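Local atomic coordinates of thioesterase superfamily protein (Sulfolobus solfataricus, PDB entry 2GF6), a protein that binds coenzyme A and, as a hot-dog-fold member of the 4-hydroxybenzoyl-CoA thioesterase family, probably hydrolyses acyl-CoA thioesters. Residues T36-F40 and V79-P83; E54-I60 and Q111-K117. One frame throughout, in Å; residues are numbered along the deposited sequence.

Both contacts belong to one hot-dog fold, and their centres lie about 19 Å apart. Contact 1 is core: helix 26-45 is pressed against strand 76-85 near the middle of the chain, and side chains alone make the join, almost all of them apolar. Contact 2 lies toward the periphery, where strands 56-67 and 102-115 of the same curled antiparallel sheet are bonded through their backbones; one end carries charged groups at the surface, and coenzyme A lies against one face. The two meet where Ile37 of the helix packs against Gln111 of the sheet, CG2 to OE1 4.2 Å. Coenzyme A touches contact 2 directly, whereas the side chain of Ile37 stays about 12 Å from it.

Contact 1 (T36-F40 and V79-P83); sequences TIEKF and VLLNP
The long helix of the hot-dog fold, 26-45, lies here against strand 76-85 of the sheet, the short axes of 36-40 and 79-83 passing 9.5 Å apart at -60°. Thr36, Ile37 and Phe40, one turn of the helix, meet Val79, Leu81 and Pro83, every second residue of the strand. Leu81 splits its two methyls between Ile37 and Phe40. Its CG stands anti to the backbone N (chi1 -158°), which carries both methyls up to the helix: CD1 meets Ile37 CG1 at 3.8 Å and CD2 meets Phe40 CB at 3.7 Å, each pair of side chains crossing at about a right angle. Thr36 divides its two branches. The methyl CG2 slides past Leu81, 3.9 Å from its CB, while OG1 sits tightly against Val79, 3.1 Å from CB; this hydroxyl is hydrogen-bonded to Phe32 O within its own helix, so a buried polar atom is satisfied although it faces a hydrocarbon. A glycine in place of Thr36 would probably open a gap over Val79 and Leu81 CB and leave Phe32 O without its hydroxyl partner. At the far end Pro83 lays CG over one face of the Phe40 ring, 3.9 Å from the centroid and shifted toward the rim beside CZ, a CH-pi contact. The phenyl group extends along the strand because its CG is also anti to the backbone N (chi1 167°). Tyr7 adds its ring to that of Phe40, and Phe93 of strand 90-99 packs on Ile37, Leu81 and Pro83. The result is the buried core of a hot-dog domain, a central helix wrapped by a curled antiparallel sheet.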
loop_
_atom_site.group_PDB
_atom_site.type_symbol
_atom_site.label_atom_id
_atom_site.label_comp_id
_atom_site.label_asym_id
_atom_site.label_seq_id
_atom_site.Cartn_x
_atom_site.Cartn_y
_atom_site.Cartn_z
ATOM N N THR A 36 -14.243 5.553 7.132
ATOM C CA THR A 36 -15.472 5.633 7.952
ATOM C C THR A 36 -15.247 6.555 9.162
ATOM O O THR A 36 -16.083 7.448 9.459
ATOM C CB THR A 36 -15.947 4.233 8.381
ATOM O OG1 THR A 36 -16.133 3.432 7.216
ATOM C CG2 THR A 36 -17.251 4.283 9.136
ATOM N N ILE A 37 -14.125 6.357 9.852
ATOM C CA ILE A 37 -13.795 7.144 11.056
ATOM C C ILE A 37 -13.507 8.606 10.704
ATOM O O ILE A 37 -13.993 9.523 11.372
ATOM C CB ILE A 37 -12.627 6.554 11.826
ATOM C CG1 ILE A 37 -13.050 5.216 12.428
ATOM C CG2 ILE A 37 -12.199 7.519 12.935
ATOM C CD1 ILE A 37 -11.913 4.324 12.846
ATOM N N GLU A 38 -12.751 8.814 9.637
ATOM C CA GLU A 38 -12.463 10.148 9.192
ATOM C C GLU A 38 -13.761 10.885 8.917
ATOM O O GLU A 38 -13.887 12.029 9.321
ATOM C CB GLU A 38 -11.580 10.146 7.949
ATOM C CG GLU A 38 -11.258 11.546 7.462
ATOM C CD GLU A 38 -10.162 11.619 6.408
ATOM O OE1 GLU A 38 -9.637 10.579 5.919
ATOM O OE2 GLU A 38 -9.805 12.753 6.077
ATOM N N LYS A 39 -14.724 10.239 8.242
ATOM C CA LYS A 39 -15.974 10.936 7.887
ATOM C C LYS A 39 -16.776 11.274 9.137
ATOM O O LYS A 39 -17.285 12.386 9.291
ATOM C CB LYS A 39 -16.822 10.091 6.916
ATOM C CG LYS A 39 -18.053 10.822 6.380
ATOM C CD LYS A 39 -19.022 9.905 5.583
ATOM C CE LYS A 39 -19.769 8.916 6.482
ATOM N NZ LYS A 39 -21.079 9.445 7.032
ATOM N N PHE A 40 -16.878 10.302 10.040
ATOM C CA PHE A 40 -17.546 10.515 11.311
ATOM C C PHE A 40 -16.994 11.727 12.067
ATOM O O PHE A 40 -17.751 12.576 12.534
ATOM C CB PHE A 40 -17.454 9.262 12.187
ATOM C CG PHE A 40 -17.841 9.505 13.602
ATOM C CD1 PHE A 40 -19.162 9.594 13.959
ATOM C CD2 PHE A 40 -16.870 9.682 14.579
ATOM C CE1 PHE A 40 -19.516 9.826 15.261
ATOM C CE2 PHE A 40 -17.216 9.915 15.886
ATOM C CZ PHE A 40 -18.541 9.985 16.233
ATOM N N VAL A 79 -19.967 0.367 5.677
ATOM C CA VAL A 79 -19.357 0.263 6.986
ATOM C C VAL A 79 -20.286 0.970 7.992
ATOM O O VAL A 79 -20.755 2.076 7.748
ATOM C CB VAL A 79 -17.916 0.871 7.003
ATOM C CG1 VAL A 79 -17.163 0.473 8.255
ATOM C CG2 VAL A 79 -17.139 0.468 5.740
ATOM N N LEU A 80 -20.553 0.281 9.101
ATOM C CA LEU A 80 -21.297 0.793 10.248
ATOM C C LEU A 80 -20.323 1.058 11.397
ATOM O O LEU A 80 -19.568 0.184 11.785
ATOM C CB LEU A 80 -22.366 -0.221 10.686
ATOM C CG LEU A 80 -23.289 -0.762 9.588
ATOM C CD1 LEU A 80 -24.346 -1.673 10.134
ATOM C CD2 LEU A 80 -23.964 0.368 8.842
ATOM N N LEU A 81 -20.357 2.266 11.948
ATOM C CA LEU A 81 -19.463 2.635 13.039
ATOM C C LEU A 81 -20.189 2.773 14.375
ATOM O O LEU A 81 -21.286 3.331 14.441
ATOM C CB LEU A 81 -18.770 3.959 12.718
ATOM C CG LEU A 81 -17.450 4.240 13.452
ATOM C CD1 LEU A 81 -16.317 3.330 12.951
ATOM C CD2 LEU A 81 -17.092 5.686 13.253
ATOM N N ASN A 82 -19.544 2.286 15.431
ATOM C CA ASN A 82 -20.004 2.502 16.792
ATOM C C ASN A 82 -18.858 3.002 17.664
ATOM O O ASN A 82 -18.120 2.204 18.228
ATOM C CB ASN A 82 -20.549 1.197 17.367
ATOM C CG ASN A 82 -21.189 1.378 18.750
ATOM O OD1 ASN A 82 -22.136 2.131 18.888
ATOM N ND2 ASN A 82 -20.684 0.661 19.761
ATOM N N PRO A 83 -18.706 4.326 17.783
ATOM C CA PRO A 83 -17.681 4.875 18.678
ATOM C C PRO A 83 -18.040 4.670 20.156
ATOM O O PRO A 83 -19.166 4.949 20.559
ATOM C CB PRO A 83 -17.662 6.369 18.332
ATOM C CG PRO A 83 -18.480 6.500 17.077
ATOM C CD PRO A 83 -19.467 5.391 17.108
#

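Contact 2 (E54-I60 and Q111-K117); sequences ENLWFVI and QIAINPK. With COA (coenzyme A), chain E.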
loop_
_atom_site.group_PDB
_atom_site.type_symbol
_atom_site.label_atom_id
_atom_site.label_comp_id
_atom_site.label_asym_id
_atom_site.label_seq_id
_atom_site.Cartn_x
_atom_site.Cartn_y
_atom_site.Cartn_z
ATOM N N GLU A 54 -0.913 20.626 15.380
ATOM C CA GLU A 54 0.466 20.293 15.757
ATOM C C GLU A 54 0.578 19.693 17.164
ATOM O O GLU A 54 1.482 18.906 17.423
ATOM C CB GLU A 54 1.409 21.509 15.602
ATOM C CG GLU A 54 1.011 22.748 16.371
ATOM C CD GLU A 54 1.975 23.914 16.180
ATOM O OE1 GLU A 54 3.056 23.926 16.829
ATOM O OE2 GLU A 54 1.627 24.855 15.413
ATOM N N ASN A 55 -0.348 20.057 18.050
ATOM C CA ASN A 55 -0.379 19.572 19.442
ATOM C C ASN A 55 -1.321 18.369 19.710
ATOM O O ASN A 55 -1.379 17.895 20.843
ATOM C CB ASN A 55 -0.795 20.713 20.371
ATOM C CG ASN A 55 0.181 21.867 20.364
ATOM O OD1 ASN A 55 1.389 21.685 20.484
ATOM N ND2 ASN A 55 -0.342 23.070 20.239
ATOM N N LEU A 56 -2.058 17.889 18.706
ATOM C CA LEU A 56 -3.102 16.862 18.914
ATOM C C LEU A 56 -3.233 15.933 17.748
ATOM O O LEU A 56 -3.733 16.323 16.679
ATOM C CB LEU A 56 -4.458 17.508 19.175
ATOM C CG LEU A 56 -5.628 16.611 19.601
ATOM C CD1 LEU A 56 -5.346 15.840 20.899
ATOM C CD2 LEU A 56 -6.885 17.439 19.773
ATOM N N TRP A 57 -2.799 14.692 17.974
ATOM C CA TRP A 57 -2.950 13.587 17.020
ATOM C C TRP A 57 -3.733 12.420 17.624
ATOM O O TRP A 57 -3.751 12.277 18.836
ATOM C CB TRP A 57 -1.573 13.055 16.671
ATOM C CG TRP A 57 -0.728 13.929 15.770
ATOM C CD1 TRP A 57 -0.950 15.240 15.395
ATOM C CD2 TRP A 57 0.522 13.555 15.203
ATOM N NE1 TRP A 57 0.076 15.671 14.596
ATOM C CE2 TRP A 57 0.992 14.651 14.460
ATOM C CE3 TRP A 57 1.286 12.380 15.234
ATOM C CZ2 TRP A 57 2.203 14.610 13.760
ATOM C CZ3 TRP A 57 2.467 12.346 14.547
ATOM C CH2 TRP A 57 2.925 13.461 13.827
ATOM N N PHE A 58 -4.331 11.578 16.769
ATOM C CA PHE A 58 -4.864 10.278 17.164
ATOM C C PHE A 58 -3.931 9.177 16.625
ATOM O O PHE A 58 -3.563 9.176 15.439
ATOM C CB PHE A 58 -6.292 10.080 16.624
ATOM C CG PHE A 58 -7.320 10.923 17.330
ATOM C CD1 PHE A 58 -7.838 10.518 18.550
ATOM C CD2 PHE A 58 -7.749 12.129 16.791
ATOM C CE1 PHE A 58 -8.768 11.311 19.222
ATOM C CE2 PHE A 58 -8.693 12.943 17.464
ATOM C CZ PHE A 58 -9.191 12.541 18.676
ATOM N N VAL A 59 -3.534 8.263 17.499
ATOM C CA VAL A 59 -2.708 7.129 17.100
ATOM C C VAL A 59 -3.340 5.842 17.576
ATOM O O VAL A 59 -3.843 5.795 18.696
ATOM C CB VAL A 59 -1.216 7.241 17.606
ATOM C CG1 VAL A 59 -0.595 8.579 17.170
ATOM C CG2 VAL A 59 -1.081 7.042 19.103
ATOM N N ILE A 60 -3.273 4.795 16.735
ATOM C CA ILE A 60 -3.851 3.472 17.026
ATOM C C ILE A 60 -3.029 2.708 18.078
ATOM O O ILE A 60 -1.812 2.556 17.946
ATOM C CB ILE A 60 -3.944 2.610 15.729
ATOM C CG1 ILE A 60 -4.820 3.302 14.686
ATOM C CG2 ILE A 60 -4.499 1.207 15.994
ATOM C CD1 ILE A 60 -4.609 2.800 13.289
ATOM N N GLN A 111 -8.160 4.160 19.496
ATOM C CA GLN A 111 -7.352 5.320 19.248
ATOM C C GLN A 111 -7.185 6.175 20.467
ATOM O O GLN A 111 -8.095 6.318 21.269
ATOM C CB GLN A 111 -7.916 6.107 18.068
ATOM C CG GLN A 111 -7.556 5.376 16.812
ATOM C CD GLN A 111 -7.658 6.205 15.603
ATOM O OE1 GLN A 111 -8.764 6.460 15.116
ATOM N NE2 GLN A 111 -6.511 6.610 15.061
ATOM N N ILE A 112 -5.980 6.714 20.600
ATOM C CA ILE A 112 -5.603 7.511 21.740
ATOM C C ILE A 112 -5.166 8.867 21.233
ATOM O O ILE A 112 -4.435 8.959 20.260
ATOM C CB ILE A 112 -4.473 6.809 22.556
ATOM C CG1 ILE A 112 -4.892 5.389 22.954
ATOM C CG2 ILE A 112 -4.102 7.590 23.807
ATOM C CD1 ILE A 112 -3.808 4.642 23.678
ATOM N N ALA A 113 -5.657 9.918 21.898
ATOM C CA ALA A 113 -5.232 11.273 21.672
ATOM C C ALA A 113 -3.844 11.489 22.309
ATOM O O ALA A 113 -3.598 11.078 23.453
ATOM C CB ALA A 113 -6.266 12.235 22.251
ATOM N N ILE A 114 -2.933 12.088 21.545
ATOM C CA ILE A 114 -1.591 12.373 22.035
ATOM C C ILE A 114 -1.084 13.758 21.691
ATOM O O ILE A 114 -1.537 14.375 20.733
ATOM C CB ILE A 114 -0.544 11.323 21.528
ATOM C CG1 ILE A 114 -0.292 11.445 20.008
ATOM C CG2 ILE A 114 -0.988 9.956 21.877
ATOM C CD1 ILE A 114 0.951 10.690 19.520
ATOM N N ASN A 115 -0.136 14.224 22.489
ATOM C CA ASN A 115 0.747 15.282 22.072
ATOM C C ASN A 115 2.008 14.655 21.376
ATOM O O ASN A 115 2.752 13.844 21.966
ATOM C CB ASN A 115 1.094 16.164 23.267
ATOM C CG ASN A 115 1.795 17.405 22.853
ATOM O OD1 ASN A 115 2.713 17.359 22.029
ATOM N ND2 ASN A 115 1.378 18.517 23.383
ATOM N N PRO A 116 2.180 14.936 20.073
ATOM C CA PRO A 116 3.231 14.286 19.300
ATOM C C PRO A 116 4.601 14.940 19.472
ATOM O O PRO A 116 5.592 14.351 19.066
ATOM C CB PRO A 116 2.736 14.465 17.879
ATOM C CG PRO A 116 2.108 15.829 17.934
ATOM C CD PRO A 116 1.358 15.808 19.220
ATOM N N LYS A 117 4.646 16.139 20.059
ATOM C CA LYS A 117 5.906 16.842 20.331
ATOM C C LYS A 117 6.680 16.214 21.497
ATOM O O LYS A 117 7.920 16.261 21.527
ATOM C CB LYS A 117 5.628 18.299 20.653
ATOM C CG LYS A 117 5.247 19.142 19.459
ATOM C CD LYS A 117 4.644 20.441 19.907
ATOM C CE LYS A 117 4.468 21.378 18.763
ATOM N NZ LYS A 117 3.566 22.473 19.172
HETATM N N1A COA E . -7.302 -0.188 25.032
HETATM C C2A COA E . -7.866 0.720 25.920
HETATM N N3A COA E . -7.066 1.658 26.549
HETATM C C4A COA E . -5.739 1.662 26.281
HETATM C C5A COA E . -5.169 0.755 25.394
HETATM C C6A COA E . -5.955 -0.175 24.758
HETATM N N6A COA E . -5.357 -1.168 24.089
HETATM N N7A COA E . -3.845 1.010 25.324
HETATM C C8A COA E . -3.563 2.066 26.131
HETATM N N9A COA E . -4.731 2.455 26.735
HETATM C C1B COA E . -4.931 3.433 27.802
HETATM C C2B COA E . -4.111 3.202 29.043
HETATM O O2B COA E . -4.708 2.282 29.912
HETATM C C3B COA E . -4.125 4.575 29.655
HETATM O O3B COA E . -5.327 4.677 30.409
HETATM P P3B COA E . -5.548 5.696 31.645
HETATM O O7A COA E . -6.496 6.783 31.167
HETATM O O8A COA E . -4.268 6.330 32.146
HETATM O O9A COA E . -6.237 4.920 32.737
HETATM C C4B COA E . -4.162 5.512 28.453
HETATM O O4B COA E . -4.544 4.703 27.356
HETATM C C5B COA E . -2.828 6.142 28.138
HETATM O O5B COA E . -1.931 5.112 27.845
HETATM P P1A COA E . -0.451 5.061 28.459
HETATM O O1A COA E . 0.031 3.661 28.670
HETATM O O2A COA E . -0.342 5.905 29.689
HETATM O O3A COA E . 0.382 5.624 27.208
HETATM P P2A COA E . 1.263 6.948 27.067
HETATM O O4A COA E . 2.627 6.893 27.685
HETATM O O5A COA E . 0.569 8.233 27.424
HETATM O O6A COA E . 1.461 6.893 25.490
HETATM C CBP COA E . 1.584 5.945 23.418
HETATM C CCP COA E . 0.705 6.047 24.647
HETATM C CDP COA E . 3.042 5.875 23.895
HETATM C CEP COA E . 1.344 7.203 22.597
HETATM C CAP COA E . 1.268 4.675 22.648
HETATM O OAP COA E . 1.538 3.521 23.416
HETATM C C9P COA E . 2.056 4.535 21.389
HETATM O O9P COA E . 2.980 5.490 20.923
HETATM N N8P COA E . 1.802 3.433 20.741
HETATM C C7P COA E . 2.305 3.309 19.396
HETATM C C6P COA E . 1.121 3.337 18.471
HETATM C C5P COA E . 1.539 3.026 17.070
HETATM O O5P COA E . 2.726 3.034 16.676
HETATM N N4P COA E . 0.491 2.735 16.334
HETATM C C3P COA E . 0.680 2.038 15.096
HETATM C C2P COA E . -0.652 1.629 14.539
HETATM S S1P COA E . -0.358 0.867 12.988
HETATM O O HOH W 1 2.480 21.357 22.862
#
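Lys117 NZ is gripped by two oxygens: it donates to Asn55 OD1 at 2.7 Å and forms a salt bridge with Glu54 OE1 at 2.8 Å, reaching the carboxylate from its anti side. The extended lysine chain spans the loop ends at the surface, and Asn55 OD1 also accepts from a water that Asn115 ND2 holds in turn. Asn115 OD1 takes the backbone N of Lys117, an Asx turn that shapes the chain just after the strand. Pro116 leans the CB-CG edge of its tilted ring onto one face of Trp57, CB 3.6 Å from the centroid of the six-membered ring and over its centre, a CH-pi contact. Beyond it the strands run antiparallel. Trp57 with Ile114 and Val59 with Ile112 are hydrogen-bonded pairs, each joined by two N-H to O bonds; the bond from Ile114 N to Trp57 O is 2.8 Å. Ile114 stands with CG1 between the backbone N and carbonyl carbon (chi1 69°), which sends CD1 to within 3.5 Å of Val59 CG1. On the same face, Ile112 CD1 and Ile114 CG2 touch coenzyme A. On the other, Ala113 packs against Leu56 and Phe58. The pantetheine N4P donates to Ile60 O at 2.8 Å, and the backbone oxygens of Tyr67 and His68 of the third subunit also bond to coenzyme A, giving the intersubunit coenzyme A site found in hot-dog thioesterases.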